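Structure-specific endonuclease subunit SLX1 (Candida glabrata, PDB 4XLG) probably serves as the catalytic subunit of the SLX1-SLX4 endonuclease, nicking branched DNA in duplex close to junctions with single-stranded DNA during repair and recombination. Local coordinates at residues B[10-15]-B[26-31]; B[127-133]-B[158-164]; B[79-83]-B[113-117]; B[58-62]-B[182-186]. The protein carries 1 engineered substitution. All coordinates share one frame; numbering follows the deposited sequence.

Contact 1: B[10-15]-B[26-31]; sequences FYGCYL and YIGSTP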
loop_
_atom_site.group_PDB
_atom_site.type_symbol
_atom_site.label_atom_id
_atom_site.label_comp_id
_atom_site.label_asym_id
_atom_site.label_seq_id
_atom_site.Cartn_x
_atom_site.Cartn_y
_atom_site.Cartn_z
ATOM N N PHE B 10 -3.348 -1.747 -8.726
ATOM C CA PHE B 10 -3.026 -0.366 -8.429
ATOM C C PHE B 10 -4.086 0.213 -7.533
ATOM O O PHE B 10 -5.272 0.070 -7.812
ATOM C CB PHE B 10 -2.949 0.477 -9.742
ATOM C CG PHE B 10 -2.450 1.908 -9.492
ATOM C CD1 PHE B 10 -3.318 2.931 -9.088
ATOM C CD2 PHE B 10 -1.097 2.158 -9.587
ATOM C CE1 PHE B 10 -2.816 4.259 -8.792
ATOM C CE2 PHE B 10 -0.569 3.485 -9.339
ATOM C CZ PHE B 10 -1.437 4.518 -8.944
ATOM N N TYR B 11 -3.689 0.866 -6.438
ATOM C CA TYR B 11 -4.705 1.600 -5.682
ATOM C C TYR B 11 -3.916 2.754 -5.078
ATOM O O TYR B 11 -2.892 2.518 -4.400
ATOM C CB TYR B 11 -5.391 0.719 -4.584
ATOM C CG TYR B 11 -6.873 1.070 -4.466
ATOM C CD1 TYR B 11 -7.279 2.338 -3.906
ATOM C CD2 TYR B 11 -7.837 0.232 -4.987
ATOM C CE1 TYR B 11 -8.653 2.682 -3.865
ATOM C CE2 TYR B 11 -9.186 0.557 -4.934
ATOM C CZ TYR B 11 -9.563 1.794 -4.394
ATOM O OH TYR B 11 -10.911 2.089 -4.373
ATOM N N GLY B 12 -4.376 3.986 -5.296
ATOM C CA GLY B 12 -3.548 5.101 -4.870
ATOM C C GLY B 12 -4.421 6.176 -4.236
ATOM O O GLY B 12 -5.613 6.301 -4.536
ATOM N N CYS B 13 -3.796 6.933 -3.341
ATOM C CA CYS B 13 -4.409 8.129 -2.738
ATOM C C CYS B 13 -3.727 9.345 -3.344
ATOM O O CYS B 13 -2.521 9.499 -3.189
ATOM C CB CYS B 13 -4.191 8.191 -1.226
ATOM S SG CYS B 13 -5.110 6.994 -0.273
ATOM N N TYR B 14 -4.512 10.214 -3.978
ATOM C CA TYR B 14 -3.963 11.310 -4.782
ATOM C C TYR B 14 -4.278 12.647 -4.191
ATOM O O TYR B 14 -5.260 12.843 -3.459
ATOM C CB TYR B 14 -4.492 11.266 -6.237
ATOM C CG TYR B 14 -6.044 11.243 -6.326
ATOM C CD1 TYR B 14 -6.790 12.438 -6.371
ATOM C CD2 TYR B 14 -6.750 10.000 -6.338
ATOM C CE1 TYR B 14 -8.188 12.415 -6.456
ATOM C CE2 TYR B 14 -8.157 9.962 -6.461
ATOM C CZ TYR B 14 -8.853 11.213 -6.508
ATOM O OH TYR B 14 -10.207 11.185 -6.583
ATOM N N LEU B 15 -3.387 13.593 -4.525
ATOM C CA LEU B 15 -3.613 15.001 -4.169
ATOM C C LEU B 15 -3.752 15.813 -5.466
ATOM O O LEU B 15 -2.876 15.725 -6.352
ATOM C CB LEU B 15 -2.425 15.521 -3.343
ATOM C CG LEU B 15 -2.457 17.032 -3.023
ATOM C CD1 LEU B 15 -3.673 17.387 -2.126
ATOM C CD2 LEU B 15 -1.111 17.474 -2.386
ATOM N N TYR B 26 -7.672 18.769 -3.432
ATOM C CA TYR B 26 -8.649 17.708 -3.291
ATOM C C TYR B 26 -7.887 16.451 -3.011
ATOM O O TYR B 26 -6.888 16.193 -3.685
ATOM C CB TYR B 26 -9.458 17.559 -4.577
ATOM C CG TYR B 26 -10.591 16.560 -4.419
ATOM C CD1 TYR B 26 -10.381 15.215 -4.679
ATOM C CD2 TYR B 26 -11.859 16.972 -4.078
ATOM C CE1 TYR B 26 -11.408 14.273 -4.516
ATOM C CE2 TYR B 26 -12.901 16.043 -3.929
ATOM C CZ TYR B 26 -12.656 14.709 -4.187
ATOM O OH TYR B 26 -13.649 13.788 -4.060
ATOM N N ILE B 27 -8.383 15.645 -2.075
ATOM C CA ILE B 27 -7.725 14.345 -1.846
ATOM C C ILE B 27 -8.705 13.204 -2.089
ATOM O O ILE B 27 -9.860 13.265 -1.583
ATOM C CB ILE B 27 -7.221 14.266 -0.371
ATOM C CG1 ILE B 27 -6.035 15.232 -0.200
ATOM C CG2 ILE B 27 -6.765 12.786 0.014
ATOM C CD1 ILE B 27 -5.765 15.528 1.327
ATOM N N GLY B 28 -8.296 12.158 -2.825
ATOM C CA GLY B 28 -9.213 11.009 -2.952
ATOM C C GLY B 28 -8.403 9.742 -3.146
ATOM O O GLY B 28 -7.184 9.755 -2.999
ATOM N N SER B 29 -9.081 8.622 -3.424
ATOM C CA SER B 29 -8.351 7.377 -3.647
ATOM C C SER B 29 -9.010 6.670 -4.804
ATOM O O SER B 29 -10.215 6.854 -5.052
ATOM C CB SER B 29 -8.351 6.469 -2.386
ATOM O OG SER B 29 -9.667 6.158 -1.951
ATOM N N THR B 30 -8.221 5.868 -5.514
ATOM C CA THR B 30 -8.749 5.244 -6.742
ATOM C C THR B 30 -7.899 4.054 -7.210
ATOM O O THR B 30 -6.690 4.078 -7.056
ATOM C CB THR B 30 -8.795 6.300 -7.941
ATOM O OG1 THR B 30 -9.391 5.694 -9.101
ATOM C CG2 THR B 30 -7.393 6.853 -8.279
ATOM N N PRO B 31 -8.537 3.119 -7.904
ATOM C CA PRO B 31 -7.755 2.065 -8.586
ATOM C C PRO B 31 -7.323 2.497 -10.008
ATOM O O PRO B 31 -6.588 1.743 -10.651
ATOM C CB PRO B 31 -8.752 0.882 -8.674
ATOM C CG PRO B 31 -10.082 1.569 -8.864
ATOM C CD PRO B 31 -9.995 2.837 -7.913
HETATM O O HOH W 1 -11.523 4.385 -3.208
#
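With CG set between its backbone N and carbonyl carbon (chi1 54°), Y14 lays its ring flat over G28, while a chi1 of -143° brings the Y11 ring alongside P31. Both tyrosines belong to the antiparallel hairpin of strands 12-18 and 25-30 that carries the GIY-YIG signature of this nuclease family, here G12-C13-Y14 and Y26-I27-G28. G12 and T30 exchange two backbone bonds, as do Y14 and G28; the last of the four, G28 N to Y14 O, is the longest at 3.2 Å. Since G28 has no side chain, the Y14 ring settles on its backbone: G28 C stands over one face toward the rim, and CA makes a CH-pi contact 3.9 Å from the centroid. T30 CG2 meets Y14 CE2 at 3.7 Å. The phenol oxygen of Y14 is held by H40 and R36 of helix 33-41, which covers this face. On the face of C13 and S29, L15 CD1 packs on I27 CG1, and S29 OG bonds the engineered Q79. P31 N lies over the centre of the Y11 ring, and one water links the two hydroxyls, 2.6 Å from Y11 OH and 2.9 Å from S29 OG.

Contact 2: B[127-133]-B[158-164]; sequences DLTLHFF and NYTVSLS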
loop_
_atom_site.group_PDB
_atom_site.type_symbol
_atom_site.label_atom_id
_atom_site.label_comp_id
_atom_site.label_asym_id
_atom_site.label_seq_id
_atom_site.Cartn_x
_atom_site.Cartn_y
_atom_site.Cartn_z
ATOM N N ASP B 127 5.154 -0.400 2.916
ATOM C CA ASP B 127 6.257 0.041 2.007
ATOM C C ASP B 127 5.695 0.786 0.792
ATOM O O ASP B 127 5.980 0.443 -0.384
ATOM C CB ASP B 127 7.106 -1.147 1.512
ATOM C CG ASP B 127 7.926 -1.787 2.632
ATOM O OD1 ASP B 127 8.319 -1.081 3.598
ATOM O OD2 ASP B 127 8.133 -3.014 2.571
ATOM N N LEU B 128 4.898 1.824 1.072
ATOM C CA LEU B 128 4.208 2.580 0.026
ATOM C C LEU B 128 5.170 3.351 -0.858
ATOM O O LEU B 128 6.342 3.569 -0.510
ATOM C CB LEU B 128 3.197 3.555 0.674
ATOM C CG LEU B 128 2.148 2.779 1.524
ATOM C CD1 LEU B 128 1.389 3.758 2.376
ATOM C CD2 LEU B 128 1.169 2.006 0.533
ATOM N N THR B 129 4.652 3.783 -2.006
ATOM C CA THR B 129 5.433 4.631 -2.890
ATOM C C THR B 129 4.774 5.996 -2.971
ATOM O O THR B 129 3.573 6.082 -3.276
ATOM C CB THR B 129 5.542 4.018 -4.314
ATOM O OG1 THR B 129 6.331 2.811 -4.226
ATOM C CG2 THR B 129 6.218 5.010 -5.340
ATOM N N LEU B 130 5.560 7.048 -2.728
ATOM C CA LEU B 130 5.073 8.425 -2.882
ATOM C C LEU B 130 5.612 8.939 -4.243
ATOM O O LEU B 130 6.822 9.063 -4.424
ATOM C CB LEU B 130 5.583 9.298 -1.710
ATOM C CG LEU B 130 5.475 10.817 -1.924
ATOM C CD1 LEU B 130 4.009 11.230 -2.148
ATOM C CD2 LEU B 130 6.115 11.466 -0.676
ATOM N N HIS B 131 4.710 9.251 -5.170
ATOM C CA HIS B 131 5.130 9.653 -6.514
ATOM C C HIS B 131 4.683 11.092 -6.785
ATOM O O HIS B 131 3.478 11.387 -6.630
ATOM C CB HIS B 131 4.478 8.772 -7.590
ATOM C CG HIS B 131 4.902 9.173 -8.976
ATOM N ND1 HIS B 131 6.087 8.751 -9.546
ATOM C CD2 HIS B 131 4.348 10.049 -9.864
ATOM C CE1 HIS B 131 6.243 9.327 -10.726
ATOM N NE2 HIS B 131 5.189 10.103 -10.951
ATOM N N PHE B 132 5.616 11.945 -7.226
ATOM C CA PHE B 132 5.272 13.325 -7.643
ATOM C C PHE B 132 5.204 13.499 -9.151
ATOM O O PHE B 132 6.075 13.014 -9.879
ATOM C CB PHE B 132 6.330 14.322 -7.089
ATOM C CG PHE B 132 6.277 14.407 -5.610
ATOM C CD1 PHE B 132 5.319 15.234 -5.008
ATOM C CD2 PHE B 132 7.131 13.655 -4.812
ATOM C CE1 PHE B 132 5.214 15.328 -3.602
ATOM C CE2 PHE B 132 7.082 13.762 -3.387
ATOM C CZ PHE B 132 6.106 14.586 -2.775
ATOM N N PHE B 133 4.164 14.183 -9.614
ATOM C CA PHE B 133 4.027 14.518 -11.023
ATOM C C PHE B 133 4.475 15.933 -11.279
ATOM O O PHE B 133 4.536 16.404 -12.438
ATOM C CB PHE B 133 2.578 14.399 -11.450
ATOM C CG PHE B 133 2.024 13.010 -11.285
ATOM C CD1 PHE B 133 2.393 11.998 -12.217
ATOM C CD2 PHE B 133 1.157 12.708 -10.220
ATOM C CE1 PHE B 133 1.860 10.700 -12.084
ATOM C CE2 PHE B 133 0.602 11.401 -10.073
ATOM C CZ PHE B 133 0.954 10.395 -11.017
ATOM N N ASN B 158 11.678 3.379 4.627
ATOM C CA ASN B 158 11.204 2.147 3.965
ATOM C C ASN B 158 10.215 2.417 2.793
ATOM O O ASN B 158 10.026 1.562 1.890
ATOM C CB ASN B 158 10.531 1.230 4.974
ATOM C CG ASN B 158 9.280 1.856 5.550
ATOM O OD1 ASN B 158 9.308 3.000 6.043
ATOM N ND2 ASN B 158 8.167 1.148 5.444
ATOM N N TYR B 159 9.569 3.579 2.822
ATOM C CA TYR B 159 8.735 3.968 1.683
ATOM C C TYR B 159 9.658 4.438 0.546
ATOM O O TYR B 159 10.837 4.691 0.775
ATOM C CB TYR B 159 7.714 5.049 2.074
ATOM C CG TYR B 159 8.325 6.318 2.603
ATOM C CD1 TYR B 159 8.473 6.508 3.984
ATOM C CD2 TYR B 159 8.734 7.332 1.743
ATOM C CE1 TYR B 159 9.044 7.676 4.482
ATOM C CE2 TYR B 159 9.293 8.505 2.236
ATOM C CZ TYR B 159 9.452 8.662 3.601
ATOM O OH TYR B 159 10.009 9.819 4.093
ATOM N N THR B 160 9.142 4.453 -0.683
ATOM C CA THR B 160 9.873 4.865 -1.885
ATOM C C THR B 160 9.352 6.236 -2.334
ATOM O O THR B 160 8.155 6.507 -2.209
ATOM C CB THR B 160 9.678 3.823 -3.026
ATOM O OG1 THR B 160 10.234 2.604 -2.579
ATOM C CG2 THR B 160 10.404 4.232 -4.346
ATOM N N VAL B 161 10.249 7.097 -2.818
ATOM C CA VAL B 161 9.820 8.400 -3.393
ATOM C C VAL B 161 10.264 8.461 -4.846
ATOM O O VAL B 161 11.434 8.138 -5.151
ATOM C CB VAL B 161 10.398 9.622 -2.599
ATOM C CG1 VAL B 161 9.791 10.912 -3.175
ATOM C CG2 VAL B 161 9.991 9.485 -1.148
ATOM N N SER B 162 9.361 8.857 -5.747
ATOM C CA SER B 162 9.739 8.943 -7.150
ATOM C C SER B 162 9.182 10.234 -7.743
ATOM O O SER B 162 8.279 10.860 -7.174
ATOM C CB SER B 162 9.268 7.706 -7.941
ATOM O OG SER B 162 7.881 7.461 -7.738
ATOM N N LEU B 163 9.753 10.604 -8.889
ATOM C CA LEU B 163 9.382 11.860 -9.568
ATOM C C LEU B 163 9.285 11.561 -11.052
ATOM O O LEU B 163 10.205 10.929 -11.626
ATOM C CB LEU B 163 10.436 12.961 -9.310
ATOM C CG LEU B 163 10.235 14.266 -10.107
ATOM C CD1 LEU B 163 9.038 15.045 -9.566
ATOM C CD2 LEU B 163 11.545 15.140 -10.009
ATOM N N SER B 164 8.186 11.974 -11.669
ATOM C CA SER B 164 7.996 11.697 -13.091
ATOM C C SER B 164 9.128 12.218 -13.943
ATOM O O SER B 164 9.596 13.321 -13.734
ATOM C CB SER B 164 6.701 12.338 -13.590
ATOM O OG SER B 164 5.579 11.550 -13.275
#
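H131 bridges two serines of strand 160-168: its ND1 meets S162 OG at 2.9 Å and its NE2 meets S164 OG at 2.8 Å, both hydroxyls lying in the plane of the imidazole at its edge. A chi1 of -180° extends the ring from the face shared with T129, T160 and S162. The strands run parallel, T129 to F132 pairing with T160 to L163, and five backbone bonds alternate from L128 O to S164 N. The tight side is that of strand 129-132, inner neighbour of strand 60-67 in the mixed sheet of the nuclease domain: L130 and F132 are buried beneath helix 135-143, with W141 against both, and H131 and F133 face L193 of helix 176-213. Strand 160-168 is the sheet's outer strand within this chain, and its side chains here are partly or fully exposed. V161 CG1 meets the edge of the F132 ring, 3.9 Å from CE2, and L163 reaches back to F132 CB with CD1. At the N-terminal ends of the two segments, N158 ND2 bonds D127 OD1, the carboxylate and amide planes 69° apart. Engaging both imidazole nitrogens fixes the ring's rotation, but the bonds do not settle which nitrogen of H131 carries the proton.

Contact 3: B[79-83]-B[113-117]; sequences QHAWQ and MITSL. Engineered in segment 79-83: Q79 (natural residue Glu).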
loop_
_atom_site.group_PDB
_atom_site.type_symbol
_atom_site.label_atom_id
_atom_site.label_comp_id
_atom_site.label_asym_id
_atom_site.label_seq_id
_atom_site.Cartn_x
_atom_site.Cartn_y
_atom_site.Cartn_z
ATOM N N GLN B 79 -6.443 7.711 3.065
ATOM C CA GLN B 79 -7.150 8.899 2.542
ATOM C C GLN B 79 -7.884 9.662 3.645
ATOM O O GLN B 79 -7.800 10.888 3.742
ATOM C CB GLN B 79 -8.170 8.464 1.481
ATOM C CG GLN B 79 -8.933 9.710 0.872
ATOM C CD GLN B 79 -10.220 9.284 0.289
ATOM O OE1 GLN B 79 -10.283 8.279 -0.391
ATOM N NE2 GLN B 79 -11.285 10.000 0.601
ATOM N N HIS B 80 -8.625 8.937 4.467
ATOM C CA HIS B 80 -9.395 9.621 5.494
ATOM C C HIS B 80 -8.483 10.260 6.530
ATOM O O HIS B 80 -8.785 11.333 7.032
ATOM C CB HIS B 80 -10.385 8.621 6.136
ATOM C CG HIS B 80 -11.434 8.160 5.170
ATOM N ND1 HIS B 80 -12.105 6.962 5.300
ATOM C CD2 HIS B 80 -11.903 8.732 4.031
ATOM C CE1 HIS B 80 -12.947 6.821 4.288
ATOM N NE2 HIS B 80 -12.847 7.881 3.507
ATOM N N ALA B 81 -7.375 9.597 6.859
ATOM C CA ALA B 81 -6.440 10.171 7.842
ATOM C C ALA B 81 -5.808 11.468 7.263
ATOM O O ALA B 81 -5.635 12.483 7.976
ATOM C CB ALA B 81 -5.365 9.136 8.175
ATOM N N TRP B 82 -5.457 11.385 5.994
ATOM C CA TRP B 82 -4.811 12.494 5.286
ATOM C C TRP B 82 -5.785 13.697 5.262
ATOM O O TRP B 82 -5.404 14.843 5.575
ATOM C CB TRP B 82 -4.421 12.018 3.879
ATOM C CG TRP B 82 -3.579 13.009 3.081
ATOM C CD1 TRP B 82 -3.052 14.210 3.512
ATOM C CD2 TRP B 82 -3.118 12.804 1.759
ATOM N NE1 TRP B 82 -2.292 14.769 2.477
ATOM C CE2 TRP B 82 -2.318 13.914 1.406
ATOM C CE3 TRP B 82 -3.313 11.773 0.817
ATOM C CZ2 TRP B 82 -1.752 14.056 0.135
ATOM C CZ3 TRP B 82 -2.720 11.888 -0.435
ATOM C CH2 TRP B 82 -1.939 13.030 -0.757
ATOM N N GLN B 83 -7.049 13.446 4.928
ATOM C CA GLN B 83 -8.070 14.512 4.970
ATOM C C GLN B 83 -8.360 15.037 6.352
ATOM O O GLN B 83 -8.673 16.211 6.493
ATOM C CB GLN B 83 -9.389 14.020 4.362
ATOM C CG GLN B 83 -9.226 13.715 2.856
ATOM C CD GLN B 83 -10.472 13.055 2.254
ATOM O OE1 GLN B 83 -11.005 12.067 2.793
ATOM N NE2 GLN B 83 -10.980 13.649 1.173
ATOM N N MET B 113 1.515 16.018 6.019
ATOM C CA MET B 113 0.624 14.931 6.451
ATOM C C MET B 113 1.039 13.621 5.784
ATOM O O MET B 113 0.917 12.541 6.393
ATOM C CB MET B 113 -0.848 15.224 6.130
ATOM C CG MET B 113 -1.541 16.113 7.177
ATOM S SD MET B 113 -1.518 15.266 8.795
ATOM C CE MET B 113 -2.265 13.677 8.440
ATOM N N ILE B 114 1.525 13.695 4.540
ATOM C CA ILE B 114 1.967 12.450 3.888
ATOM C C ILE B 114 3.093 11.818 4.693
ATOM O O ILE B 114 3.087 10.631 4.997
ATOM C CB ILE B 114 2.488 12.681 2.448
ATOM C CG1 ILE B 114 1.380 13.306 1.603
ATOM C CG2 ILE B 114 2.959 11.295 1.843
ATOM C CD1 ILE B 114 1.836 13.789 0.179
ATOM N N THR B 115 4.096 12.617 5.001
ATOM C CA THR B 115 5.228 12.067 5.733
ATOM C C THR B 115 4.799 11.522 7.094
ATOM O O THR B 115 5.214 10.429 7.470
ATOM C CB THR B 115 6.332 13.120 5.929
ATOM O OG1 THR B 115 6.632 13.674 4.638
ATOM C CG2 THR B 115 7.585 12.462 6.536
ATOM N N SER B 116 3.955 12.269 7.808
ATOM C CA SER B 116 3.484 11.801 9.101
ATOM C C SER B 116 2.813 10.444 9.023
ATOM O O SER B 116 3.022 9.592 9.896
ATOM C CB SER B 116 2.537 12.815 9.718
ATOM O OG SER B 116 3.272 13.998 9.959
ATOM N N LEU B 117 1.998 10.247 8.007
ATOM C CA LEU B 117 1.333 8.940 7.846
ATOM C C LEU B 117 2.293 7.818 7.415
ATOM O O LEU B 117 2.182 6.707 7.888
ATOM C CB LEU B 117 0.188 9.057 6.828
ATOM C CG LEU B 117 -0.985 9.928 7.344
ATOM C CD1 LEU B 117 -1.987 10.155 6.196
ATOM C CD2 LEU B 117 -1.671 9.335 8.565
#
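W82 buries the most surface here: its indole leaves helix 72-84 to lie against helix 107-118, with I114 against it and M113 at its pyrrole side. With chi1 at -173°, the W82 side chain swings away from its own backbone N, and it runs side by side with I114, pointing the same way. I114 CG1 stands 3.4 Å above the indole plane, offset toward the rim, and comes within 3.5 Å of CZ2; CD1 lies by the benzo ring at CZ2 and CH2. M113 instead slides past W82 in the opposite direction, with CB 3.6 Å from CD1. Its chain then folds back at chi2 and chi3, bringing the methyl CE to the carbonyl oxygen of A81. The indole nitrogen is satisfied by K110 O, one turn before I114, so a polar bond to the same helix accompanies the apolar contact.

L117, second in buried surface, forks over the backbone of helix 72-84. Its CD2 rests on A81 CB at 3.7 Å, while CD1 reaches W82 N and CB. No hydrogen bond joins the two segments; the contact between them is apolar. The axes of the two short segments pass 9.9 Å apart at 131°. The engineered Q79 points away from this interface, its NE2 bonded to Q83 OE1. The W82 indole also touches C13 and L15 of strand 12-18 and I27 of strand 25-30, which makes this a helix-helix contact packed beside the central sheet of the GIY-YIG nuclease domain, helix 72-84 lying within that family's range.

Contact 4: B[58-62]-B[182-186]; sequences RPWEM and VNEKN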
loop_
_atom_site.group_PDB
_atom_site.type_symbol
_atom_site.label_atom_id
_atom_site.label_comp_id
_atom_site.label_asym_id
_atom_site.label_seq_id
_atom_site.Cartn_x
_atom_site.Cartn_y
_atom_site.Cartn_z
ATOM N N ARG B 58 -11.892 23.480 -11.942
ATOM C CA ARG B 58 -11.384 22.615 -13.033
ATOM C C ARG B 58 -10.703 23.431 -14.149
ATOM O O ARG B 58 -11.126 24.543 -14.492
ATOM C CB ARG B 58 -12.569 21.844 -13.632
ATOM C CG ARG B 58 -13.263 20.948 -12.627
ATOM C CD ARG B 58 -14.569 20.553 -13.352
ATOM N NE ARG B 58 -15.341 19.618 -12.583
ATOM C CZ ARG B 58 -16.235 19.958 -11.655
ATOM N NH1 ARG B 58 -16.409 21.246 -11.331
ATOM N NH2 ARG B 58 -16.945 19.004 -11.061
ATOM N N PRO B 59 -9.659 22.866 -14.767
ATOM C CA PRO B 59 -9.132 21.531 -14.466
ATOM C C PRO B 59 -8.186 21.477 -13.268
ATOM O O PRO B 59 -7.489 22.481 -12.951
ATOM C CB PRO B 59 -8.308 21.173 -15.750
ATOM C CG PRO B 59 -7.903 22.544 -16.319
ATOM C CD PRO B 59 -9.049 23.503 -15.969
ATOM N N TRP B 60 -8.111 20.296 -12.700
ATOM C CA TRP B 60 -7.200 19.983 -11.615
ATOM C C TRP B 60 -5.915 19.418 -12.178
ATOM O O TRP B 60 -5.945 18.641 -13.136
ATOM C CB TRP B 60 -7.827 18.900 -10.715
ATOM C CG TRP B 60 -9.069 19.276 -10.013
ATOM C CD1 TRP B 60 -10.367 19.009 -10.424
ATOM C CD2 TRP B 60 -9.167 19.877 -8.730
ATOM N NE1 TRP B 60 -11.255 19.438 -9.457
ATOM C CE2 TRP B 60 -10.542 19.952 -8.401
ATOM C CE3 TRP B 60 -8.217 20.353 -7.815
ATOM C CZ2 TRP B 60 -11.001 20.482 -7.184
ATOM C CZ3 TRP B 60 -8.665 20.885 -6.591
ATOM C CH2 TRP B 60 -10.040 20.950 -6.286
ATOM N N GLU B 61 -4.798 19.679 -11.501
ATOM C CA GLU B 61 -3.536 18.954 -11.760
ATOM C C GLU B 61 -3.362 17.870 -10.686
ATOM O O GLU B 61 -3.516 18.172 -9.504
ATOM C CB GLU B 61 -2.320 19.948 -11.673
ATOM C CG GLU B 61 -0.956 19.246 -11.881
ATOM C CD GLU B 61 0.223 20.164 -11.543
ATOM O OE1 GLU B 61 0.013 21.262 -10.974
ATOM O OE2 GLU B 61 1.379 19.771 -11.857
ATOM N N MET B 62 -3.109 16.610 -11.076
ATOM C CA MET B 62 -2.782 15.623 -10.037
ATOM C C MET B 62 -1.308 15.817 -9.703
ATOM O O MET B 62 -0.455 15.509 -10.511
ATOM C CB MET B 62 -3.078 14.191 -10.529
ATOM C CG MET B 62 -2.796 13.147 -9.389
ATOM S SD MET B 62 -3.257 11.473 -9.929
ATOM C CE MET B 62 -5.040 11.638 -10.002
ATOM N N VAL B 182 -1.122 22.628 -19.270
ATOM C CA VAL B 182 -0.799 21.965 -17.992
ATOM C C VAL B 182 -1.644 20.698 -17.791
ATOM O O VAL B 182 -1.117 19.610 -17.472
ATOM C CB VAL B 182 -0.969 22.959 -16.771
ATOM C CG1 VAL B 182 -0.855 22.161 -15.410
ATOM C CG2 VAL B 182 0.048 24.096 -16.887
ATOM N N ASN B 183 -2.943 20.803 -18.055
ATOM C CA ASN B 183 -3.865 19.689 -17.879
ATOM C C ASN B 183 -3.438 18.529 -18.825
ATOM O O ASN B 183 -3.346 17.362 -18.380
ATOM C CB ASN B 183 -5.275 20.173 -18.162
ATOM C CG ASN B 183 -6.325 19.083 -18.202
ATOM O OD1 ASN B 183 -7.264 19.234 -18.962
ATOM N ND2 ASN B 183 -6.222 18.018 -17.399
ATOM N N GLU B 184 -3.158 18.861 -20.089
ATOM C CA GLU B 184 -2.818 17.772 -21.037
ATOM C C GLU B 184 -1.503 17.100 -20.664
ATOM O O GLU B 184 -1.380 15.861 -20.764
ATOM C CB GLU B 184 -2.731 18.320 -22.474
ATOM C CG GLU B 184 -4.130 18.671 -22.929
ATOM N N LYS B 185 -0.505 17.894 -20.266
ATOM C CA LYS B 185 0.796 17.307 -19.916
ATOM C C LYS B 185 0.687 16.481 -18.649
ATOM O O LYS B 185 1.258 15.377 -18.567
ATOM C CB LYS B 185 1.880 18.379 -19.742
ATOM C CG LYS B 185 2.432 18.910 -21.095
ATOM C CD LYS B 185 3.439 20.036 -20.866
ATOM C CE LYS B 185 4.189 20.401 -22.152
ATOM N NZ LYS B 185 3.267 20.504 -23.312
ATOM N N ASN B 186 -0.045 17.005 -17.669
ATOM C CA ASN B 186 -0.230 16.258 -16.422
ATOM C C ASN B 186 -0.963 14.925 -16.693
ATOM O O ASN B 186 -0.590 13.887 -16.156
ATOM C CB ASN B 186 -1.010 17.116 -15.426
ATOM C CG ASN B 186 -1.360 16.366 -14.114
ATOM O OD1 ASN B 186 -2.531 16.129 -13.815
ATOM N ND2 ASN B 186 -0.317 16.066 -13.314
HETATM O O HOH W 2 -4.603 17.547 -15.164
HETATM O O HOH W 3 2.071 17.563 -13.286
#
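P59, preceded by a cis peptide bond, rests on N183, its CB 3.8 Å from N183 CG, as the chain enters strand 60-67. The W60 indole packs on L16 and S18 of strand 12-18, but its carbonyl oxygen takes part: a water 2.7 Å from W60 O also lies 2.8 Å from N183 ND2 and 2.9 Å from N186 OD1. Here the third strand in chain order, central in the five-stranded mixed sheet of the GIY-YIG nuclease domain, is flanked by the long helix 176-213, whose segment 182-186 runs at 27° to 60-62. E61 follows, its extended chain passing N186, with CG 3.5 Å from N186 ND2 and the carboxylate and amide planes nearly perpendicular, 89° apart. E61 OE2 bonds N134 ND2, and a second water joins E61 OE2 to N186 ND2. M62 is gripped at both ends of its backbone by the N186 amide, whose CG lies anti to the backbone N (chi1 175°): M62 N donates to OD1 at 2.8 Å, from above the carbonyl plane, and ND2 donates to M62 O at 2.9 Å. The M62 side chain itself leads off toward Y14 and L16, leaving CB 3.9 Å from N186 OD1.

In the fold
Contacts 1, 2 and 4 all reach the five-stranded mixed sheet; contact 3 is two helices packed against it. Contacts 1 and 3 are buried and meet through L15 and W82, whereas contacts 2 and 4 are partly buried. Strands 12-18 and 60-67, neighbours in the sheet, link contacts 1 and 4, and F133 of contact 2 packs against both M62 and N186 of contact 4. Chemistry follows position: backbone ladders rule in contacts 1 and 2, the first antiparallel and aromatic-lined, the second parallel with side-chain polar pairs; contact 3 is apolar, and contact 4, its centre about 21 Å from the centre of the chain, depends on one amide and ordered waters.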